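PDB 6TZ0: RNA-dependent RNA Polymerase from Bombyx mori cytoplasmic polyhedrosis virus, which synthesises viral RNA from an RNA template, making plus strands in transcription by a fully conservative mechanism and complementary minus strands in genome replication. Local coordinates for residues H99-F107 against A238-L247; R336-F344 against F735-E745. One frame throughout, in Å; residues are numbered along the deposited sequence.

Contact 1. Residues H99-F107 against A238-L247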
# COMPACT_ATOMS: atom_id res chain seq x y z
N HIS A 99 -28.31 0.29 3.04
CA HIS A 99 -28.78 -0.44 1.88
C HIS A 99 -28.30 -1.87 1.99
O HIS A 99 -27.15 -2.13 2.36
CB HIS A 99 -28.32 0.22 0.57
CG HIS A 99 -26.84 0.25 0.37
ND1 HIS A 99 -26.03 1.21 0.94
CD2 HIS A 99 -26.02 -0.54 -0.36
CE1 HIS A 99 -24.78 1.00 0.58
NE2 HIS A 99 -24.74 -0.06 -0.21
N LYS A 100 -29.21 -2.80 1.69
CA LYS A 100 -29.02 -4.19 2.09
C LYS A 100 -27.93 -4.88 1.28
O LYS A 100 -27.14 -5.66 1.82
CB LYS A 100 -30.34 -4.94 1.97
CG LYS A 100 -30.28 -6.39 2.42
CD LYS A 100 -31.65 -7.04 2.38
CE LYS A 100 -32.53 -6.50 3.49
NZ LYS A 100 -32.00 -6.87 4.83
N TYR A 101 -27.86 -4.61 -0.02
CA TYR A 101 -27.00 -5.36 -0.91
C TYR A 101 -25.84 -4.50 -1.37
O TYR A 101 -26.03 -3.36 -1.78
CB TYR A 101 -27.79 -5.87 -2.12
CG TYR A 101 -28.93 -6.77 -1.71
CD1 TYR A 101 -28.69 -8.07 -1.31
CD2 TYR A 101 -30.24 -6.31 -1.71
CE1 TYR A 101 -29.73 -8.89 -0.92
CE2 TYR A 101 -31.27 -7.12 -1.33
CZ TYR A 101 -31.01 -8.41 -0.94
OH TYR A 101 -32.04 -9.24 -0.55
N ASP A 102 -24.63 -5.06 -1.30
CA ASP A 102 -23.45 -4.44 -1.86
C ASP A 102 -22.92 -5.19 -3.06
O ASP A 102 -21.91 -4.77 -3.65
CB ASP A 102 -22.35 -4.34 -0.80
CG ASP A 102 -22.68 -3.37 0.31
OD1 ASP A 102 -23.44 -2.42 0.05
OD2 ASP A 102 -22.18 -3.56 1.43
N TYR A 103 -23.55 -6.29 -3.44
CA TYR A 103 -23.04 -7.16 -4.48
C TYR A 103 -24.19 -7.52 -5.42
O TYR A 103 -25.30 -7.00 -5.30
CB TYR A 103 -22.35 -8.38 -3.87
CG TYR A 103 -21.05 -8.04 -3.16
CD1 TYR A 103 -19.85 -7.99 -3.86
CD2 TYR A 103 -21.02 -7.73 -1.82
CE1 TYR A 103 -18.67 -7.67 -3.24
CE2 TYR A 103 -19.85 -7.39 -1.18
CZ TYR A 103 -18.68 -7.36 -1.90
OH TYR A 103 -17.49 -7.03 -1.29
N LEU A 104 -23.91 -8.42 -6.36
CA LEU A 104 -24.85 -8.74 -7.43
C LEU A 104 -25.97 -9.63 -6.89
O LEU A 104 -25.72 -10.78 -6.50
CB LEU A 104 -24.10 -9.41 -8.58
CG LEU A 104 -24.68 -9.64 -9.98
CD1 LEU A 104 -25.36 -10.97 -10.08
CD2 LEU A 104 -25.68 -8.55 -10.33
N VAL A 105 -27.18 -9.09 -6.86
CA VAL A 105 -28.37 -9.85 -6.50
C VAL A 105 -28.71 -10.79 -7.65
O VAL A 105 -28.40 -10.51 -8.81
CB VAL A 105 -29.52 -8.87 -6.17
CG1 VAL A 105 -30.77 -9.56 -5.67
CG2 VAL A 105 -29.06 -7.87 -5.14
N THR A 106 -29.30 -11.94 -7.34
CA THR A 106 -29.69 -12.91 -8.36
C THR A 106 -31.02 -12.51 -8.98
O THR A 106 -32.02 -12.33 -8.27
CB THR A 106 -29.76 -14.30 -7.74
OG1 THR A 106 -28.50 -14.63 -7.17
CG2 THR A 106 -30.09 -15.33 -8.80
N PHE A 107 -31.04 -12.38 -10.31
CA PHE A 107 -32.26 -12.10 -11.06
C PHE A 107 -32.08 -12.65 -12.47
O PHE A 107 -31.02 -13.17 -12.83
CB PHE A 107 -32.61 -10.61 -11.05
CG PHE A 107 -31.50 -9.71 -11.52
CD1 PHE A 107 -31.37 -9.37 -12.85
CD2 PHE A 107 -30.59 -9.18 -10.62
CE1 PHE A 107 -30.36 -8.54 -13.27
CE2 PHE A 107 -29.57 -8.35 -11.04
CZ PHE A 107 -29.46 -8.04 -12.37
N ALA A 238 -26.56 -18.49 -2.84
CA ALA A 238 -26.94 -17.74 -4.03
C ALA A 238 -28.44 -17.59 -4.20
O ALA A 238 -28.86 -16.98 -5.19
CB ALA A 238 -26.38 -18.41 -5.27
N LYS A 239 -29.24 -18.16 -3.30
CA LYS A 239 -30.70 -18.05 -3.37
C LYS A 239 -31.19 -16.60 -3.35
O LYS A 239 -32.16 -16.26 -4.03
CB LYS A 239 -31.32 -18.84 -2.22
CG LYS A 239 -32.81 -18.96 -2.25
CD LYS A 239 -33.29 -19.78 -1.06
CE LYS A 239 -32.95 -21.24 -1.26
NZ LYS A 239 -33.52 -22.09 -0.18
N ASP A 240 -30.53 -15.72 -2.59
CA ASP A 240 -30.87 -14.30 -2.60
C ASP A 240 -29.73 -13.44 -3.12
O ASP A 240 -29.90 -12.73 -4.11
CB ASP A 240 -31.28 -13.86 -1.19
CG ASP A 240 -31.89 -12.46 -1.15
OD1 ASP A 240 -32.10 -11.83 -2.20
OD2 ASP A 240 -32.16 -11.98 -0.03
N SER A 241 -28.57 -13.49 -2.48
CA SER A 241 -27.41 -12.72 -2.91
C SER A 241 -26.20 -13.51 -2.47
O SER A 241 -26.01 -13.74 -1.27
CB SER A 241 -27.41 -11.33 -2.30
OG SER A 241 -26.26 -10.61 -2.72
N TYR A 242 -25.38 -13.92 -3.44
CA TYR A 242 -24.39 -14.96 -3.19
C TYR A 242 -23.22 -14.44 -2.35
O TYR A 242 -22.85 -15.06 -1.35
CB TYR A 242 -23.93 -15.51 -4.54
CG TYR A 242 -22.88 -16.59 -4.50
CD1 TYR A 242 -23.11 -17.78 -3.83
CD2 TYR A 242 -21.72 -16.46 -5.25
CE1 TYR A 242 -22.16 -18.78 -3.82
CE2 TYR A 242 -20.78 -17.46 -5.26
CZ TYR A 242 -21.01 -18.62 -4.55
OH TYR A 242 -20.07 -19.61 -4.55
N ILE A 243 -22.68 -13.28 -2.72
CA ILE A 243 -21.50 -12.76 -2.04
C ILE A 243 -21.85 -12.26 -0.64
O ILE A 243 -21.09 -12.44 0.31
CB ILE A 243 -20.85 -11.66 -2.90
CG1 ILE A 243 -20.56 -12.18 -4.30
CG2 ILE A 243 -19.58 -11.19 -2.28
CD1 ILE A 243 -19.61 -13.34 -4.35
N ASP A 244 -23.03 -11.64 -0.49
CA ASP A 244 -23.46 -11.14 0.81
C ASP A 244 -23.69 -12.27 1.80
O ASP A 244 -23.28 -12.18 2.97
CB ASP A 244 -24.73 -10.31 0.66
CG ASP A 244 -24.49 -9.00 -0.02
OD1 ASP A 244 -23.39 -8.44 0.14
OD2 ASP A 244 -25.40 -8.52 -0.73
N GLU A 245 -24.32 -13.35 1.35
CA GLU A 245 -24.55 -14.48 2.24
C GLU A 245 -23.27 -15.24 2.53
O GLU A 245 -23.11 -15.78 3.62
CB GLU A 245 -25.61 -15.41 1.67
CG GLU A 245 -27.00 -14.81 1.72
CD GLU A 245 -27.49 -14.65 3.14
OE1 GLU A 245 -27.16 -15.50 4.00
OE2 GLU A 245 -28.21 -13.66 3.42
N LYS A 246 -22.33 -15.29 1.57
CA LYS A 246 -21.02 -15.87 1.86
C LYS A 246 -20.27 -15.07 2.91
O LYS A 246 -19.68 -15.65 3.84
CB LYS A 246 -20.20 -15.94 0.58
CG LYS A 246 -20.49 -17.11 -0.31
CD LYS A 246 -20.01 -16.80 -1.70
CE LYS A 246 -18.53 -16.65 -1.78
NZ LYS A 246 -18.17 -16.28 -3.17
N LEU A 247 -20.28 -13.74 2.81
CA LEU A 247 -19.61 -12.91 3.79
C LEU A 247 -20.31 -12.91 5.14
O LEU A 247 -19.67 -12.61 6.15
CB LEU A 247 -19.49 -11.48 3.28
CG LEU A 247 -18.54 -11.23 2.12
CD1 LEU A 247 -18.66 -9.80 1.65
CD2 LEU A 247 -17.13 -11.55 2.54
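The ring of Y103 lies over I243, whose CG2 methyl sits above the ring centre, 3.5 Å from the centroid and 10° off the normal, a clear CH-pi contact. At the edge of the same ring, near its plane, is OD1 of D244, and L247 adds an apolar contact, its CD1 3.9 Å from CE2 of Y103. The ring of Y101 is held between two neighbours of its own segment, CG2 of V105 on one face and CG of K100 on the opposite one. Its edge is turned to the helix start: OD2 of D244 lies 3.4 Å from CD1 of Y101, and the phenol OH donates to OD2 of D240 over 2.8 Å, meeting this oxygen on its syn side. The ring and the D240 carboxylate stand 74° apart. D240 reaches that hydroxyl because its CG is anti to the backbone N (chi1 -169°), which brings the carboxylate back to Y101 although CB points away. S241 OG donates to OD2 of D244 from above the carboxylate plane; this is not a capping bond, but it may steady the carboxylate beside the two tyrosines. Farther along, T106 OG1 donates to A238 O over 3.1 Å. Y86 OH bonds Y103 O and V105 N, and S201 OG bonds V105 O and F107 N. In this N-terminal region of a reoviral polymerase, the irregular 99-107 connection thus packs across the turn between helices 224-237 and 242-248 and onto the first turn of the latter; the side chain of L247 is about 4 Å from that of R485, which binds UTP in another structure of this protein.

Contact 2. Residues R336-F344 against F735-E745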
# COMPACT_ATOMS: atom_id res chain seq x y z
N ARG A 336 -13.32 -25.35 5.05
CA ARG A 336 -12.68 -24.26 4.31
C ARG A 336 -13.01 -24.35 2.83
O ARG A 336 -13.24 -23.33 2.17
CB ARG A 336 -11.16 -24.28 4.50
CG ARG A 336 -10.68 -23.97 5.90
CD ARG A 336 -11.12 -22.60 6.28
NE ARG A 336 -10.44 -21.56 5.52
CZ ARG A 336 -9.47 -20.80 6.02
NH1 ARG A 336 -9.13 -20.93 7.29
NH2 ARG A 336 -8.90 -19.88 5.27
N ALA A 337 -13.06 -25.57 2.28
CA ALA A 337 -13.48 -25.73 0.89
C ALA A 337 -14.97 -25.48 0.72
O ALA A 337 -15.42 -25.11 -0.37
CB ALA A 337 -13.12 -27.13 0.40
N MET A 338 -15.76 -25.69 1.77
CA MET A 338 -17.21 -25.51 1.67
C MET A 338 -17.65 -24.07 1.83
O MET A 338 -18.71 -23.70 1.33
CB MET A 338 -17.93 -26.38 2.70
CG MET A 338 -17.90 -27.85 2.37
SD MET A 338 -18.65 -28.89 3.62
CE MET A 338 -18.26 -30.49 2.95
N THR A 339 -16.89 -23.24 2.54
CA THR A 339 -17.29 -21.85 2.74
C THR A 339 -16.58 -20.86 1.83
O THR A 339 -17.16 -19.84 1.46
CB THR A 339 -17.09 -21.44 4.20
OG1 THR A 339 -15.75 -21.74 4.60
CG2 THR A 339 -18.06 -22.16 5.11
N ASN A 340 -15.32 -21.12 1.47
CA ASN A 340 -14.61 -20.24 0.56
C ASN A 340 -14.81 -20.71 -0.87
O ASN A 340 -14.91 -21.91 -1.15
CB ASN A 340 -13.12 -20.19 0.89
CG ASN A 340 -12.38 -19.06 0.17
OD1 ASN A 340 -12.97 -18.29 -0.58
ND2 ASN A 340 -11.08 -18.97 0.40
N ASP A 341 -14.84 -19.74 -1.78
CA ASP A 341 -15.21 -19.98 -3.17
C ASP A 341 -14.03 -19.96 -4.12
O ASP A 341 -14.11 -20.56 -5.20
CB ASP A 341 -16.19 -18.89 -3.61
CG ASP A 341 -16.99 -19.27 -4.83
OD1 ASP A 341 -16.91 -20.43 -5.28
OD2 ASP A 341 -17.69 -18.39 -5.36
N GLY A 342 -12.95 -19.27 -3.77
CA GLY A 342 -11.82 -19.13 -4.65
C GLY A 342 -11.85 -17.88 -5.50
O GLY A 342 -10.79 -17.31 -5.77
N THR A 343 -13.03 -17.43 -5.92
CA THR A 343 -13.12 -16.25 -6.77
C THR A 343 -12.77 -14.99 -5.99
O THR A 343 -12.94 -14.92 -4.78
CB THR A 343 -14.53 -16.10 -7.34
OG1 THR A 343 -15.45 -15.85 -6.28
CG2 THR A 343 -14.94 -17.36 -8.04
N PHE A 344 -12.28 -13.99 -6.71
CA PHE A 344 -12.04 -12.70 -6.07
C PHE A 344 -13.34 -11.92 -6.05
O PHE A 344 -14.05 -11.84 -7.06
CB PHE A 344 -10.95 -11.90 -6.78
CG PHE A 344 -9.55 -12.44 -6.60
CD1 PHE A 344 -9.28 -13.56 -5.84
CD2 PHE A 344 -8.49 -11.76 -7.14
CE1 PHE A 344 -7.99 -14.03 -5.68
CE2 PHE A 344 -7.19 -12.21 -6.98
CZ PHE A 344 -6.94 -13.34 -6.25
N PHE A 735 -3.93 -23.28 4.32
CA PHE A 735 -5.20 -22.78 3.80
C PHE A 735 -5.13 -22.89 2.28
O PHE A 735 -4.68 -21.96 1.60
CB PHE A 735 -5.47 -21.33 4.25
CG PHE A 735 -5.68 -21.15 5.74
CD1 PHE A 735 -5.96 -22.23 6.57
CD2 PHE A 735 -5.61 -19.89 6.29
CE1 PHE A 735 -6.15 -22.04 7.93
CE2 PHE A 735 -5.80 -19.69 7.65
CZ PHE A 735 -6.07 -20.77 8.46
N ALA A 736 -5.59 -24.02 1.74
CA ALA A 736 -5.50 -24.26 0.31
C ALA A 736 -6.54 -23.50 -0.49
O ALA A 736 -6.39 -23.35 -1.71
CB ALA A 736 -5.64 -25.75 0.00
N ASP A 737 -7.60 -23.01 0.15
CA ASP A 737 -8.66 -22.33 -0.57
C ASP A 737 -8.44 -20.83 -0.60
O ASP A 737 -9.37 -20.07 -0.91
CB ASP A 737 -10.01 -22.69 0.06
CG ASP A 737 -11.15 -22.60 -0.93
OD1 ASP A 737 -10.92 -22.19 -2.08
OD2 ASP A 737 -12.28 -22.98 -0.56
N ARG A 738 -7.23 -20.37 -0.31
CA ARG A 738 -6.84 -18.98 -0.47
C ARG A 738 -6.04 -18.77 -1.74
O ARG A 738 -5.68 -17.63 -2.05
CB ARG A 738 -6.03 -18.53 0.74
CG ARG A 738 -6.80 -18.61 2.03
CD ARG A 738 -7.92 -17.61 2.03
NE ARG A 738 -7.40 -16.25 1.96
CZ ARG A 738 -7.15 -15.50 3.03
NH1 ARG A 738 -6.67 -14.27 2.88
NH2 ARG A 738 -7.40 -15.97 4.24
N ILE A 739 -5.76 -19.83 -2.48
CA ILE A 739 -5.03 -19.77 -3.74
C ILE A 739 -5.99 -20.17 -4.85
O ILE A 739 -6.55 -21.27 -4.82
CB ILE A 739 -3.81 -20.69 -3.72
CG1 ILE A 739 -2.85 -20.22 -2.64
CG2 ILE A 739 -3.14 -20.72 -5.08
CD1 ILE A 739 -1.83 -21.23 -2.30
N SER A 740 -6.18 -19.28 -5.82
CA SER A 740 -7.13 -19.50 -6.90
C SER A 740 -6.35 -19.80 -8.17
O SER A 740 -5.65 -18.93 -8.70
CB SER A 740 -8.02 -18.29 -7.10
OG SER A 740 -8.99 -18.54 -8.10
N LEU A 741 -6.48 -21.03 -8.66
CA LEU A 741 -5.87 -21.41 -9.92
C LEU A 741 -6.63 -20.89 -11.13
O LEU A 741 -6.18 -21.11 -12.25
CB LEU A 741 -5.76 -22.93 -10.01
CG LEU A 741 -4.87 -23.67 -9.01
CD1 LEU A 741 -5.01 -25.16 -9.19
CD2 LEU A 741 -3.44 -23.25 -9.16
N TRP A 742 -7.78 -20.23 -10.94
CA TRP A 742 -8.70 -20.00 -12.04
C TRP A 742 -9.15 -18.55 -12.21
O TRP A 742 -9.56 -18.19 -13.31
CB TRP A 742 -9.94 -20.90 -11.88
CG TRP A 742 -9.57 -22.34 -11.69
CD1 TRP A 742 -9.67 -23.06 -10.53
CD2 TRP A 742 -8.95 -23.21 -12.64
NE1 TRP A 742 -9.20 -24.33 -10.72
CE2 TRP A 742 -8.75 -24.45 -12.01
CE3 TRP A 742 -8.58 -23.06 -13.97
CZ2 TRP A 742 -8.19 -25.53 -12.66
CZ3 TRP A 742 -8.02 -24.13 -14.62
CH2 TRP A 742 -7.83 -25.36 -13.97
N THR A 743 -9.09 -17.72 -11.17
CA THR A 743 -9.54 -16.34 -11.26
C THR A 743 -8.36 -15.39 -11.05
O THR A 743 -7.28 -15.80 -10.64
CB THR A 743 -10.65 -16.05 -10.24
OG1 THR A 743 -10.13 -16.22 -8.92
CG2 THR A 743 -11.81 -17.01 -10.43
N ARG A 744 -8.59 -14.11 -11.35
CA ARG A 744 -7.58 -13.08 -11.19
C ARG A 744 -8.15 -11.84 -10.53
O ARG A 744 -9.36 -11.73 -10.28
CB ARG A 744 -6.97 -12.65 -12.53
CG ARG A 744 -6.10 -13.66 -13.17
CD ARG A 744 -5.53 -13.14 -14.46
NE ARG A 744 -4.59 -12.05 -14.22
CZ ARG A 744 -3.30 -12.23 -13.97
NH1 ARG A 744 -2.80 -13.45 -13.93
NH2 ARG A 744 -2.51 -11.19 -13.77
N GLU A 745 -7.26 -10.89 -10.24
CA GLU A 745 -7.68 -9.57 -9.79
C GLU A 745 -8.05 -8.69 -10.97
O GLU A 745 -9.06 -7.98 -10.93
CB GLU A 745 -6.57 -8.92 -8.95
CG GLU A 745 -6.91 -7.53 -8.46
CD GLU A 745 -5.85 -6.93 -7.57
OE1 GLU A 745 -4.81 -7.60 -7.35
OE2 GLU A 745 -6.04 -5.80 -7.09
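Segment 336-344 leaves helix 325-339 at N340 and continues irregularly alongside the coil of 735-745, the backbones coming closest at G342 and S740, whose CA atoms are 5.2 Å apart. G342 has a positive phi (94°), at which any side chain would collide with the carbonyl O of D341. R336 and F735 form a cation-pi pair: CZ of R336 stands 3.8 Å from the centroid of the F735 ring and 9° off its normal. The planes are 44° apart, and NH1 dips nearest the ring centre. Bends at chi2 and chi3 fold the arginine chain over this face, and Y332 binds NH1. OD2 of D737 faces the carbonyl oxygens of R336 and N340 at the C-terminal end of helix 325-339, without bonding to either. Near G342, the hydroxyls of S740 and T743 share a 2.7 Å hydrogen bond. The F344 ring lies obliquely against the backbone of 744-745, CD2 being 3.3 Å from R744 O, while CB of E745 is at its edge. Chemically, the R336-F735 pair is the clear directional attraction; a charged D737 carboxylate would probably be disfavoured against those carbonyls, and the nearby guanidinium of R738 probably adds some repulsion toward R336.

How the contacts relate
Both segments of contact 1 precede those of contact 2 in the chain; the centres are about 18 Å apart. They nevertheless meet directly through D341 of 336-344, whose OD2 forms a salt bridge with K246 NZ and a probable hydrogen bond with Y242 OH, both residues belonging to helix 242-248. Contact 1 lies toward the periphery, within the N-terminal region, whereas contact 2 is deeper and joins the end of helix 325-339 to the loop between strand 732-733 and helix 754-766. The D341 junction couples the two, consistent with a packed connection toward the catalytic region: the side chain of R738 is about 9 Å from that of D681, a magnesium ligand in another structure of this protein.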